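Local coordinates for protein beta-N-acetylhexosaminidase (Thermotoga neapolitana, PDB 5BZA) that probably hydrolyses terminal non-reducing N-acetyl-D-hexosamine residues from N-acetyl-beta-D-hexosaminides, as a thermostable glycoside hydrolase of family 3, at residues Val258-Glu267 / Ser287-Glu298. Residues are numbered along the deposited sequence; the frame is centred on the assembly and turned at random.
Sequences VEEAVRFFIE and SLKKLIEDGSIE
E259 lies across L291 and reaches K290 where two helices of the family 3 TIM-barrel domain pack, the axes of 258-267 and 287-293 crossing at -62°; the link between them runs through strand 273-275, whose I273 touches V262. The side chain of E259 serves both apolar and polar partners. Its CB lies beside S287 OG; serine is small enough for E259 CA and S287 CA to come within 5.7 Å of each other. A chi1 of -172° sets CG opposite the backbone N, 3.5 Å from L291 CD2. At the tip, OE2 meets K290 NZ at 2.7 Å, nearly in line with its C-O bond, while OE1 faces the guanidinium edge of R263 in a long salt bridge. Long charged chains suit this edge, where K290 is exposed and E259 and R263 partly so. Beneath it, branched residues fill the interior: V262 CG1 packs against L288 CD1 at 3.6 Å, and I266 CG2 meets I297 CG2 at 3.9 Å. Past the loop at D294-S296, the chain comes back to the first helix at E267, whose OE1 pairs with K301 of helix 299-314. Its OE2 accepts the backbone N of E298 at 2.7 Å, on the syn side and 27° out of the carboxylate plane.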
loop_
_atom_site.group_PDB
_atom_site.type_symbol
_atom_site.label_atom_id
_atom_site.label_comp_id
_atom_site.label_asym_id
_atom_site.label_seq_id
_atom_site.Cartn_x
_atom_site.Cartn_y
_atom_site.Cartn_z
ATOM N N VAL B 258 26.469 26.205 9.732
ATOM C CA VAL B 258 25.057 26.366 9.419
ATOM C C VAL B 258 24.853 27.728 8.757
ATOM O O VAL B 258 24.166 27.861 7.730
ATOM C CB VAL B 258 24.128 26.295 10.694
ATOM C CG1 VAL B 258 22.721 26.768 10.345
ATOM C CG2 VAL B 258 24.090 24.884 11.305
ATOM N N GLU B 259 25.474 28.739 9.351
ATOM C CA GLU B 259 25.310 30.103 8.879
ATOM C C GLU B 259 25.857 30.185 7.423
ATOM O O GLU B 259 25.251 30.820 6.540
ATOM C CB GLU B 259 26.050 31.063 9.820
ATOM C CG GLU B 259 25.809 32.544 9.569
ATOM C CD GLU B 259 26.956 33.432 10.067
ATOM O OE1 GLU B 259 28.139 33.155 9.698
ATOM O OE2 GLU B 259 26.675 34.358 10.876
ATOM N N GLU B 260 26.977 29.507 7.172
ATOM C CA GLU B 260 27.583 29.484 5.835
ATOM C C GLU B 260 26.662 28.737 4.835
ATOM O O GLU B 260 26.386 29.224 3.725
ATOM C CB GLU B 260 28.981 28.838 5.888
ATOM C CG GLU B 260 30.133 29.723 6.443
ATOM C CD GLU B 260 31.402 28.894 6.713
ATOM O OE1 GLU B 260 31.238 27.666 6.885
ATOM O OE2 GLU B 260 32.553 29.423 6.753
ATOM N N ALA B 261 26.187 27.556 5.231
ATOM C CA ALA B 261 25.267 26.774 4.390
ATOM C C ALA B 261 24.043 27.588 3.980
ATOM O O ALA B 261 23.677 27.652 2.796
ATOM C CB ALA B 261 24.842 25.513 5.110
ATOM N N VAL B 262 23.420 28.232 4.960
ATOM C CA VAL B 262 22.251 29.058 4.686
ATOM C C VAL B 262 22.565 30.225 3.746
ATOM O O VAL B 262 21.841 30.425 2.729
ATOM C CB VAL B 262 21.628 29.551 5.991
ATOM C CG1 VAL B 262 20.522 30.556 5.722
ATOM C CG2 VAL B 262 21.068 28.340 6.752
ATOM N N ARG B 263 23.623 30.985 4.087
ATOM C CA ARG B 263 24.036 32.161 3.305
ATOM C C ARG B 263 24.357 31.763 1.880
ATOM O O ARG B 263 23.834 32.331 0.931
ATOM C CB ARG B 263 25.289 32.851 3.879
ATOM C CG ARG B 263 25.549 34.242 3.229
ATOM C CD ARG B 263 26.949 34.854 3.513
ATOM N NE ARG B 263 27.508 34.408 4.786
ATOM C CZ ARG B 263 28.473 33.492 4.901
ATOM N NH1 ARG B 263 29.039 32.940 3.810
ATOM N NH2 ARG B 263 28.889 33.141 6.116
ATOM N N PHE B 264 25.253 30.794 1.740
ATOM C CA PHE B 264 25.703 30.409 0.413
ATOM C C PHE B 264 24.499 29.904 -0.405
ATOM O O PHE B 264 24.298 30.343 -1.537
ATOM C CB PHE B 264 26.792 29.338 0.476
ATOM C CG PHE B 264 28.183 29.871 0.776
ATOM C CD1 PHE B 264 28.615 31.062 0.222
ATOM C CD2 PHE B 264 29.052 29.162 1.623
ATOM C CE1 PHE B 264 29.904 31.542 0.487
ATOM C CE2 PHE B 264 30.322 29.630 1.911
ATOM C CZ PHE B 264 30.768 30.828 1.328
ATOM N N PHE B 265 23.701 28.999 0.167
ATOM C CA PHE B 265 22.604 28.428 -0.606
ATOM C C PHE B 265 21.637 29.509 -1.095
ATOM O O PHE B 265 21.276 29.542 -2.275
ATOM C CB PHE B 265 21.862 27.383 0.223
ATOM C CG PHE B 265 20.618 26.856 -0.435
ATOM C CD1 PHE B 265 20.689 25.897 -1.436
ATOM C CD2 PHE B 265 19.366 27.337 -0.057
ATOM C CE1 PHE B 265 19.516 25.412 -2.031
ATOM C CE2 PHE B 265 18.195 26.845 -0.651
ATOM C CZ PHE B 265 18.272 25.885 -1.631
ATOM N N ILE B 266 21.221 30.405 -0.216
ATOM C CA ILE B 266 20.216 31.376 -0.648
ATOM C C ILE B 266 20.814 32.424 -1.594
ATOM O O ILE B 266 20.223 32.775 -2.631
ATOM C CB ILE B 266 19.549 32.040 0.563
ATOM C CG1 ILE B 266 18.719 30.988 1.317
ATOM C CG2 ILE B 266 18.599 33.147 0.112
ATOM C CD1 ILE B 266 17.579 30.389 0.487
ATOM N N GLU B 267 22.010 32.888 -1.257
ATOM C CA GLU B 267 22.714 33.827 -2.120
ATOM C C GLU B 267 23.021 33.181 -3.480
ATOM O O GLU B 267 23.214 33.899 -4.472
ATOM C CB GLU B 267 23.972 34.340 -1.427
ATOM C CG GLU B 267 23.642 35.410 -0.391
ATOM C CD GLU B 267 23.024 36.661 -1.032
ATOM O OE1 GLU B 267 23.615 37.190 -1.999
ATOM O OE2 GLU B 267 21.944 37.109 -0.591
ATOM N N SER B 287 19.202 31.323 12.120
ATOM C CA SER B 287 20.375 31.683 11.340
ATOM C C SER B 287 19.910 32.475 10.123
ATOM O O SER B 287 20.463 33.559 9.831
ATOM C CB SER B 287 21.180 30.458 10.945
ATOM O OG SER B 287 22.340 30.876 10.274
ATOM N N LEU B 288 18.851 31.994 9.462
ATOM C CA LEU B 288 18.403 32.671 8.262
ATOM C C LEU B 288 18.086 34.102 8.631
ATOM O O LEU B 288 18.578 35.052 7.992
ATOM C CB LEU B 288 17.184 32.001 7.658
ATOM C CG LEU B 288 16.614 32.736 6.441
ATOM C CD1 LEU B 288 17.682 32.783 5.364
ATOM C CD2 LEU B 288 15.353 32.001 5.933
ATOM N N LYS B 289 17.346 34.261 9.721
ATOM C CA LYS B 289 16.894 35.587 10.108
ATOM C C LYS B 289 18.072 36.505 10.391
ATOM O O LYS B 289 18.080 37.652 9.959
ATOM C CB LYS B 289 16.002 35.520 11.323
ATOM C CG LYS B 289 14.566 35.242 10.988
ATOM C CD LYS B 289 13.785 35.110 12.262
ATOM C CE LYS B 289 13.953 36.337 13.113
ATOM N NZ LYS B 289 12.782 37.237 12.945
ATOM N N LYS B 290 19.088 35.976 11.065
ATOM C CA LYS B 290 20.240 36.786 11.385
ATOM C C LYS B 290 20.830 37.318 10.083
ATOM O O LYS B 290 21.063 38.524 9.958
ATOM C CB LYS B 290 21.289 35.980 12.147
ATOM C CG LYS B 290 22.567 36.771 12.427
ATOM C CD LYS B 290 23.655 35.860 13.016
ATOM C CE LYS B 290 25.067 36.433 12.850
ATOM N NZ LYS B 290 26.114 35.458 13.327
ATOM N N LEU B 291 21.022 36.416 9.114
ATOM C CA LEU B 291 21.701 36.746 7.866
ATOM C C LEU B 291 20.849 37.688 7.051
ATOM O O LEU B 291 21.352 38.400 6.188
ATOM C CB LEU B 291 22.019 35.475 7.074
ATOM C CG LEU B 291 22.937 34.516 7.830
ATOM C CD1 LEU B 291 23.301 33.255 7.049
ATOM C CD2 LEU B 291 24.200 35.292 8.173
ATOM N N ILE B 292 19.567 37.754 7.365
ATOM C CA ILE B 292 18.716 38.671 6.630
ATOM C C ILE B 292 18.835 40.047 7.285
ATOM O O ILE B 292 18.799 41.068 6.592
ATOM C CB ILE B 292 17.246 38.220 6.595
ATOM C CG1 ILE B 292 17.080 36.923 5.787
ATOM C CG2 ILE B 292 16.370 39.289 5.962
ATOM C CD1 ILE B 292 15.610 36.413 5.712
ATOM N N GLU B 293 19.032 40.088 8.605
ATOM C CA GLU B 293 18.998 41.369 9.298
ATOM C C GLU B 293 20.324 42.105 9.224
ATOM O O GLU B 293 20.338 43.335 9.196
ATOM C CB GLU B 293 18.608 41.185 10.768
ATOM C CG GLU B 293 17.182 40.736 10.989
ATOM C CD GLU B 293 16.898 40.382 12.446
ATOM O OE1 GLU B 293 17.859 40.320 13.256
ATOM O OE2 GLU B 293 15.710 40.163 12.778
ATOM N N ASP B 294 21.431 41.369 9.163
ATOM C CA ASP B 294 22.742 41.993 9.017
ATOM C C ASP B 294 23.093 42.147 7.549
ATOM O O ASP B 294 24.240 42.464 7.210
ATOM C CB ASP B 294 23.840 41.171 9.739
ATOM C CG ASP B 294 24.193 39.845 9.017
ATOM O OD1 ASP B 294 23.824 39.671 7.821
ATOM O OD2 ASP B 294 24.857 38.963 9.646
ATOM N N GLY B 295 22.112 41.926 6.676
ATOM C CA GLY B 295 22.300 42.169 5.258
ATOM C C GLY B 295 23.177 41.170 4.503
ATOM O O GLY B 295 23.468 41.383 3.317
ATOM N N SER B 296 23.622 40.098 5.164
ATOM C CA SER B 296 24.463 39.097 4.491
ATOM C C SER B 296 23.677 38.291 3.441
ATOM O O SER B 296 24.271 37.522 2.679
ATOM C CB SER B 296 25.046 38.118 5.507
ATOM O OG SER B 296 25.489 38.790 6.664
ATOM N N ILE B 297 22.352 38.482 3.417
ATOM C CA ILE B 297 21.447 37.894 2.440
ATOM C C ILE B 297 20.569 38.998 1.882
ATOM O O ILE B 297 19.918 39.719 2.649
ATOM C CB ILE B 297 20.545 36.746 3.067
ATOM C CG1 ILE B 297 21.387 35.485 3.334
ATOM C CG2 ILE B 297 19.357 36.369 2.149
ATOM C CD1 ILE B 297 20.582 34.278 3.855
ATOM N N GLU B 298 20.581 39.161 0.556
ATOM C CA GLU B 298 19.742 40.148 -0.121
ATOM C C GLU B 298 18.247 39.839 0.077
ATOM O O GLU B 298 17.815 38.695 -0.124
ATOM C CB GLU B 298 20.048 40.205 -1.624
ATOM C CG GLU B 298 19.434 41.432 -2.296
ATOM C CD GLU B 298 19.414 41.353 -3.814
ATOM O OE1 GLU B 298 19.922 40.358 -4.383
ATOM O OE2 GLU B 298 18.863 42.288 -4.443
#